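Long-range contact in uncharacterized protein (Pyrococcus furiosus, PDB 4XLZ), which probably removes an acetyl group from N,N'-diacetylchitobiose, as a metal-binding deacetylase of the CE-14 family: residues P115-R129 against L157-S171. Numbering follows the deposited sequence.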
loop_
_atom_site.group_PDB
_atom_site.type_symbol
_atom_site.label_atom_id
_atom_site.label_comp_id
_atom_site.label_asym_id
_atom_site.label_seq_id
_atom_site.Cartn_x
_atom_site.Cartn_y
_atom_site.Cartn_z
ATOM N N PRO A 115 2.985 0.289 -11.030
ATOM C CA PRO A 115 2.567 1.160 -9.914
ATOM C C PRO A 115 2.576 2.590 -10.243
ATOM O O PRO A 115 3.315 3.053 -11.143
ATOM C CB PRO A 115 3.642 0.862 -8.826
ATOM C CG PRO A 115 4.317 -0.466 -9.275
ATOM C CD PRO A 115 4.254 -0.441 -10.796
ATOM N N TYR A 116 1.824 3.353 -9.413
ATOM C CA TYR A 116 1.963 4.815 -9.487
ATOM C C TYR A 116 2.607 5.223 -8.136
ATOM O O TYR A 116 1.897 5.347 -7.103
ATOM C CB TYR A 116 0.583 5.508 -9.688
ATOM C CG TYR A 116 0.729 6.979 -9.743
ATOM C CD1 TYR A 116 0.294 7.776 -8.647
ATOM C CD2 TYR A 116 1.366 7.610 -10.820
ATOM C CE1 TYR A 116 0.390 9.190 -8.705
ATOM C CE2 TYR A 116 1.531 8.990 -10.873
ATOM C CZ TYR A 116 1.070 9.786 -9.777
ATOM O OH TYR A 116 1.201 11.154 -9.764
ATOM N N SER A 117 3.924 5.328 -8.136
ATOM C CA SER A 117 4.590 5.448 -6.817
ATOM C C SER A 117 5.933 6.138 -7.038
ATOM O O SER A 117 6.544 6.217 -8.106
ATOM C CB SER A 117 4.849 4.030 -6.267
ATOM O OG SER A 117 5.810 3.335 -7.089
ATOM N N ARG A 118 6.462 6.604 -5.841
ATOM C CA ARG A 118 7.837 7.173 -5.796
ATOM C C ARG A 118 8.863 6.154 -6.280
ATOM O O ARG A 118 9.784 6.585 -7.017
ATOM C CB ARG A 118 8.063 7.544 -4.317
ATOM C CG ARG A 118 9.575 8.084 -4.143
ATOM C CD ARG A 118 9.809 8.381 -2.614
ATOM N NE ARG A 118 9.738 7.052 -1.977
ATOM C CZ ARG A 118 9.448 6.936 -0.695
ATOM N NH1 ARG A 118 9.481 8.078 0.062
ATOM N NH2 ARG A 118 9.256 5.708 -0.146
ATOM N N GLU A 119 8.668 4.870 -5.964
ATOM C CA GLU A 119 9.649 3.876 -6.431
ATOM C C GLU A 119 9.787 3.943 -7.977
ATOM O O GLU A 119 10.924 3.870 -8.511
ATOM C CB GLU A 119 9.171 2.525 -5.942
ATOM C CG GLU A 119 10.083 1.434 -6.542
ATOM C CD GLU A 119 9.718 0.065 -6.110
ATOM O OE1 GLU A 119 8.571 -0.183 -5.672
ATOM O OE2 GLU A 119 10.567 -0.810 -6.184
ATOM N N VAL A 120 8.657 4.021 -8.706
ATOM C CA VAL A 120 8.854 4.015 -10.196
ATOM C C VAL A 120 9.420 5.320 -10.665
ATOM O O VAL A 120 10.265 5.378 -11.563
ATOM C CB VAL A 120 7.468 3.833 -10.821
ATOM C CG1 VAL A 120 7.644 3.761 -12.394
ATOM C CG2 VAL A 120 6.858 2.439 -10.377
ATOM N N ARG A 121 9.104 6.471 -9.986
ATOM C CA ARG A 121 9.789 7.729 -10.323
ATOM C C ARG A 121 11.236 7.526 -10.142
ATOM O O ARG A 121 12.045 8.117 -10.955
ATOM C CB ARG A 121 9.310 8.884 -9.391
ATOM C CG ARG A 121 7.759 9.204 -9.597
ATOM C CD ARG A 121 7.505 10.525 -8.804
ATOM N NE ARG A 121 6.047 10.729 -8.799
ATOM C CZ ARG A 121 5.205 10.160 -7.919
ATOM N NH1 ARG A 121 5.608 9.696 -6.742
ATOM N NH2 ARG A 121 3.912 10.165 -8.264
ATOM N N LYS A 122 11.699 6.933 -9.031
ATOM C CA LYS A 122 13.158 6.780 -8.839
ATOM C C LYS A 122 13.762 5.996 -9.989
ATOM O O LYS A 122 14.907 6.306 -10.402
ATOM C CB LYS A 122 13.438 6.030 -7.521
ATOM C CG LYS A 122 13.151 6.944 -6.337
ATOM C CD LYS A 122 13.463 6.060 -5.100
ATOM C CE LYS A 122 13.335 6.923 -3.895
ATOM N NZ LYS A 122 13.450 5.848 -2.721
ATOM N N ASP A 123 13.104 4.969 -10.548
ATOM C CA ASP A 123 13.722 4.225 -11.692
ATOM C C ASP A 123 13.918 5.211 -12.888
ATOM O O ASP A 123 14.966 5.259 -13.571
ATOM C CB ASP A 123 12.726 3.179 -12.191
ATOM C CG ASP A 123 12.633 2.014 -11.326
ATOM O OD1 ASP A 123 13.604 1.714 -10.525
ATOM O OD2 ASP A 123 11.526 1.376 -11.398
ATOM N N LEU A 124 12.884 6.033 -13.197
ATOM C CA LEU A 124 12.957 6.987 -14.312
ATOM C C LEU A 124 14.031 8.001 -14.047
ATOM O O LEU A 124 14.798 8.369 -14.921
ATOM C CB LEU A 124 11.607 7.665 -14.597
ATOM C CG LEU A 124 10.568 6.645 -15.066
ATOM C CD1 LEU A 124 9.272 7.483 -15.320
ATOM C CD2 LEU A 124 10.966 5.966 -16.407
ATOM N N VAL A 125 14.071 8.593 -12.823
ATOM C CA VAL A 125 15.064 9.643 -12.484
ATOM C C VAL A 125 16.472 8.990 -12.549
ATOM O O VAL A 125 17.352 9.750 -13.050
ATOM C CB VAL A 125 14.750 10.120 -11.108
ATOM C CG1 VAL A 125 15.925 10.980 -10.531
ATOM C CG2 VAL A 125 13.472 11.010 -11.142
ATOM N N LYS A 126 16.683 7.758 -12.169
ATOM C CA LYS A 126 18.075 7.182 -12.249
ATOM C C LYS A 126 18.498 7.152 -13.716
ATOM O O LYS A 126 19.622 7.539 -14.074
ATOM C CB LYS A 126 17.966 5.718 -11.755
ATOM C CG LYS A 126 19.350 5.061 -11.715
ATOM C CD LYS A 126 19.436 3.809 -10.656
ATOM C CE LYS A 126 18.664 2.749 -11.125
ATOM N NZ LYS A 126 18.598 1.811 -9.841
ATOM N N ILE A 127 17.599 6.757 -14.628
ATOM C CA ILE A 127 18.008 6.677 -16.059
ATOM C C ILE A 127 18.128 8.011 -16.609
ATOM O O ILE A 127 19.082 8.296 -17.430
ATOM C CB ILE A 127 16.909 5.895 -16.800
ATOM C CG1 ILE A 127 16.893 4.431 -16.312
ATOM C CG2 ILE A 127 17.258 5.892 -18.352
ATOM C CD1 ILE A 127 15.608 3.607 -16.702
ATOM N N ILE A 128 17.279 9.019 -16.333
ATOM C CA ILE A 128 17.423 10.342 -16.821
ATOM C C ILE A 128 18.763 10.939 -16.356
ATOM O O ILE A 128 19.367 11.641 -17.158
ATOM C CB ILE A 128 16.173 11.228 -16.378
ATOM C CG1 ILE A 128 14.939 10.659 -17.152
ATOM C CG2 ILE A 128 16.375 12.718 -16.688
ATOM C CD1 ILE A 128 13.616 11.297 -16.604
ATOM N N ARG A 129 19.063 10.737 -15.080
ATOM C CA ARG A 129 20.310 11.347 -14.603
ATOM C C ARG A 129 21.466 10.606 -15.218
ATOM O O ARG A 129 22.499 11.326 -15.484
ATOM C CB ARG A 129 20.378 11.267 -13.107
ATOM C CG ARG A 129 19.391 12.227 -12.431
ATOM C CD ARG A 129 19.441 11.910 -10.902
ATOM N NE ARG A 129 18.570 12.961 -10.223
ATOM C CZ ARG A 129 18.153 12.872 -8.925
ATOM N NH1 ARG A 129 17.490 13.911 -8.403
ATOM N NH2 ARG A 129 18.379 11.740 -8.229
ATOM N N LEU A 157 3.907 9.748 -14.528
ATOM C CA LEU A 157 5.245 9.467 -13.915
ATOM C C LEU A 157 6.374 10.054 -14.762
ATOM O O LEU A 157 7.388 10.508 -14.206
ATOM C CB LEU A 157 5.449 8.001 -13.753
ATOM C CG LEU A 157 4.495 7.292 -12.724
ATOM C CD1 LEU A 157 4.585 5.722 -12.945
ATOM C CD2 LEU A 157 4.950 7.636 -11.266
ATOM N N ALA A 158 6.218 10.062 -16.096
ATOM C CA ALA A 158 7.306 10.637 -16.905
ATOM C C ALA A 158 7.444 12.120 -16.720
ATOM O O ALA A 158 8.543 12.630 -16.484
ATOM C CB ALA A 158 6.958 10.358 -18.420
ATOM N N ILE A 159 6.298 12.853 -16.652
ATOM C CA ILE A 159 6.312 14.305 -16.489
ATOM C C ILE A 159 6.938 14.594 -15.115
ATOM O O ILE A 159 7.790 15.458 -14.962
ATOM C CB ILE A 159 4.895 14.869 -16.574
ATOM C CG1 ILE A 159 4.440 14.688 -18.020
ATOM C CG2 ILE A 159 4.904 16.377 -16.199
ATOM C CD1 ILE A 159 2.884 14.931 -18.171
ATOM N N GLU A 160 6.432 13.898 -14.086
ATOM C CA GLU A 160 6.929 14.111 -12.686
ATOM C C GLU A 160 8.388 13.844 -12.630
ATOM O O GLU A 160 9.167 14.594 -11.937
ATOM C CB GLU A 160 6.172 13.173 -11.767
ATOM C CG GLU A 160 4.705 13.586 -11.704
ATOM C CD GLU A 160 3.779 12.383 -11.266
ATOM O OE1 GLU A 160 4.260 11.324 -10.843
ATOM O OE2 GLU A 160 2.533 12.538 -11.439
ATOM N N SER A 161 8.826 12.739 -13.217
ATOM C CA SER A 161 10.245 12.320 -13.078
ATOM C C SER A 161 11.141 13.314 -13.821
ATOM O O SER A 161 12.280 13.533 -13.353
ATOM C CB SER A 161 10.440 10.948 -13.656
ATOM O OG SER A 161 9.643 10.007 -12.874
ATOM N N VAL A 162 10.712 13.839 -14.963
ATOM C CA VAL A 162 11.545 14.912 -15.612
ATOM C C VAL A 162 11.738 16.091 -14.626
ATOM O O VAL A 162 12.874 16.579 -14.490
ATOM C CB VAL A 162 10.842 15.320 -16.935
ATOM C CG1 VAL A 162 11.541 16.590 -17.461
ATOM C CG2 VAL A 162 11.020 14.142 -17.956
ATOM N N ALA A 163 10.630 16.496 -13.968
ATOM C CA ALA A 163 10.747 17.637 -13.039
ATOM C C ALA A 163 11.671 17.230 -11.898
ATOM O O ALA A 163 12.559 18.006 -11.451
ATOM C CB ALA A 163 9.399 17.945 -12.464
ATOM N N PHE A 164 11.489 16.023 -11.319
ATOM C CA PHE A 164 12.204 15.724 -10.044
ATOM C C PHE A 164 13.592 15.319 -10.240
ATOM O O PHE A 164 14.442 15.352 -9.287
ATOM C CB PHE A 164 11.435 14.574 -9.305
ATOM C CG PHE A 164 10.007 14.979 -8.874
ATOM C CD1 PHE A 164 9.528 16.278 -8.876
ATOM C CD2 PHE A 164 9.156 13.923 -8.559
ATOM C CE1 PHE A 164 8.157 16.545 -8.506
ATOM C CE2 PHE A 164 7.806 14.169 -8.191
ATOM C CZ PHE A 164 7.313 15.439 -8.220
ATOM N N SER A 165 13.975 14.984 -11.515
ATOM C CA SER A 165 15.411 14.707 -11.772
ATOM C C SER A 165 16.306 15.901 -11.536
ATOM O O SER A 165 17.532 15.597 -11.247
ATOM C CB SER A 165 15.555 14.361 -13.295
ATOM O OG SER A 165 14.993 13.082 -13.560
ATOM N N GLN A 166 15.739 17.086 -11.463
ATOM C CA GLN A 166 16.557 18.377 -11.258
ATOM C C GLN A 166 16.779 18.558 -9.763
ATOM O O GLN A 166 17.495 19.510 -9.369
ATOM C CB GLN A 166 15.744 19.623 -11.736
ATOM C CG GLN A 166 15.509 19.416 -13.126
ATOM C CD GLN A 166 14.924 20.635 -13.754
ATOM O OE1 GLN A 166 15.129 21.731 -13.317
ATOM N NE2 GLN A 166 14.232 20.424 -14.845
ATOM N N LEU A 167 16.165 17.748 -8.892
ATOM C CA LEU A 167 16.154 18.146 -7.450
ATOM C C LEU A 167 17.031 17.242 -6.700
ATOM O O LEU A 167 16.830 16.016 -6.560
ATOM C CB LEU A 167 14.655 17.910 -6.887
ATOM C CG LEU A 167 13.594 18.666 -7.615
ATOM C CD1 LEU A 167 12.169 18.361 -7.089
ATOM C CD2 LEU A 167 13.832 20.234 -7.518
ATOM N N PRO A 168 18.120 17.778 -6.070
ATOM C CA PRO A 168 19.151 16.860 -5.444
ATOM C C PRO A 168 18.636 16.098 -4.175
ATOM O O PRO A 168 19.190 15.081 -3.823
ATOM C CB PRO A 168 20.306 17.825 -5.057
ATOM C CG PRO A 168 19.698 19.174 -5.085
ATOM C CD PRO A 168 18.532 19.207 -6.175
ATOM N N ASN A 169 17.586 16.654 -3.526
ATOM C CA ASN A 169 17.019 15.899 -2.417
ATOM C C ASN A 169 16.044 14.804 -2.873
ATOM O O ASN A 169 15.546 14.018 -2.004
ATOM C CB ASN A 169 16.296 16.889 -1.473
ATOM C CG ASN A 169 17.323 17.769 -0.700
ATOM O OD1 ASN A 169 18.331 17.252 -0.359
ATOM N ND2 ASN A 169 16.998 19.002 -0.555
ATOM N N PHE A 170 15.693 14.740 -4.188
ATOM C CA PHE A 170 14.852 13.624 -4.648
ATOM C C PHE A 170 15.773 12.472 -5.055
ATOM O O PHE A 170 16.656 12.645 -5.901
ATOM C CB PHE A 170 13.993 14.171 -5.859
ATOM C CG PHE A 170 13.037 13.117 -6.349
ATOM C CD1 PHE A 170 11.740 13.222 -5.823
ATOM C CD2 PHE A 170 13.432 12.056 -7.200
ATOM C CE1 PHE A 170 10.743 12.265 -6.202
ATOM C CE2 PHE A 170 12.436 10.984 -7.475
ATOM C CZ PHE A 170 11.165 11.109 -6.933
ATOM N N SER A 171 15.460 11.292 -4.504
ATOM C CA SER A 171 16.340 10.141 -4.755
ATOM C C SER A 171 17.828 10.456 -4.547
ATOM O O SER A 171 18.660 10.352 -5.433
ATOM C CB SER A 171 16.009 9.534 -6.131
ATOM O OG SER A 171 16.385 8.173 -6.116
HETATM O O HOH W 1 16.756 7.364 -8.601
#
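The backbone oxygens of Ser-165, Phe-170 and Ser-171 line the edge of the Arg-129 guanidinium, while Val-125 CG1 lies over one face, offset toward the rim. With CG anti to the carbonyl carbon (chi1 -72°), the chain runs extended to NE, which donates to Ser-165 O at 3.0 Å; NH1 and NH2 converge end-on upon Phe-170 O, and NH2 also reaches Ser-171 O (3.1 Å) from above the carbonyl plane. An alanine here would probably take these donors from the type I turns Phe-164 to Leu-167 and Leu-167 to Phe-170, leave Asp-174 without its salt-bridge mate and free the loop to shift.

Arg-121 grips Glu-160 side-on, NE and NH2 both 2.8 Å from OE1 and on the same face of the carboxylate, whose plane is turned 43° from the guanidinium. Glu-160 OE2, at the Tyr-116 ring edge, accepts from its OH (2.5 Å) on the syn side, tilted out of the carboxylate plane, and is salt-bridged to Arg-152 of a second subunit. Ser-161 is a knob among Arg-121, Leu-124, Val-125 and Ile-128. Segments 118-129 and 157-164 cross at -56° on strands 61-68 and 135-139; helices layered on a parallel sheet typify the Rossmann-like alpha/beta fold, consistent with the GlcNAc-PI de-N-acetylase family.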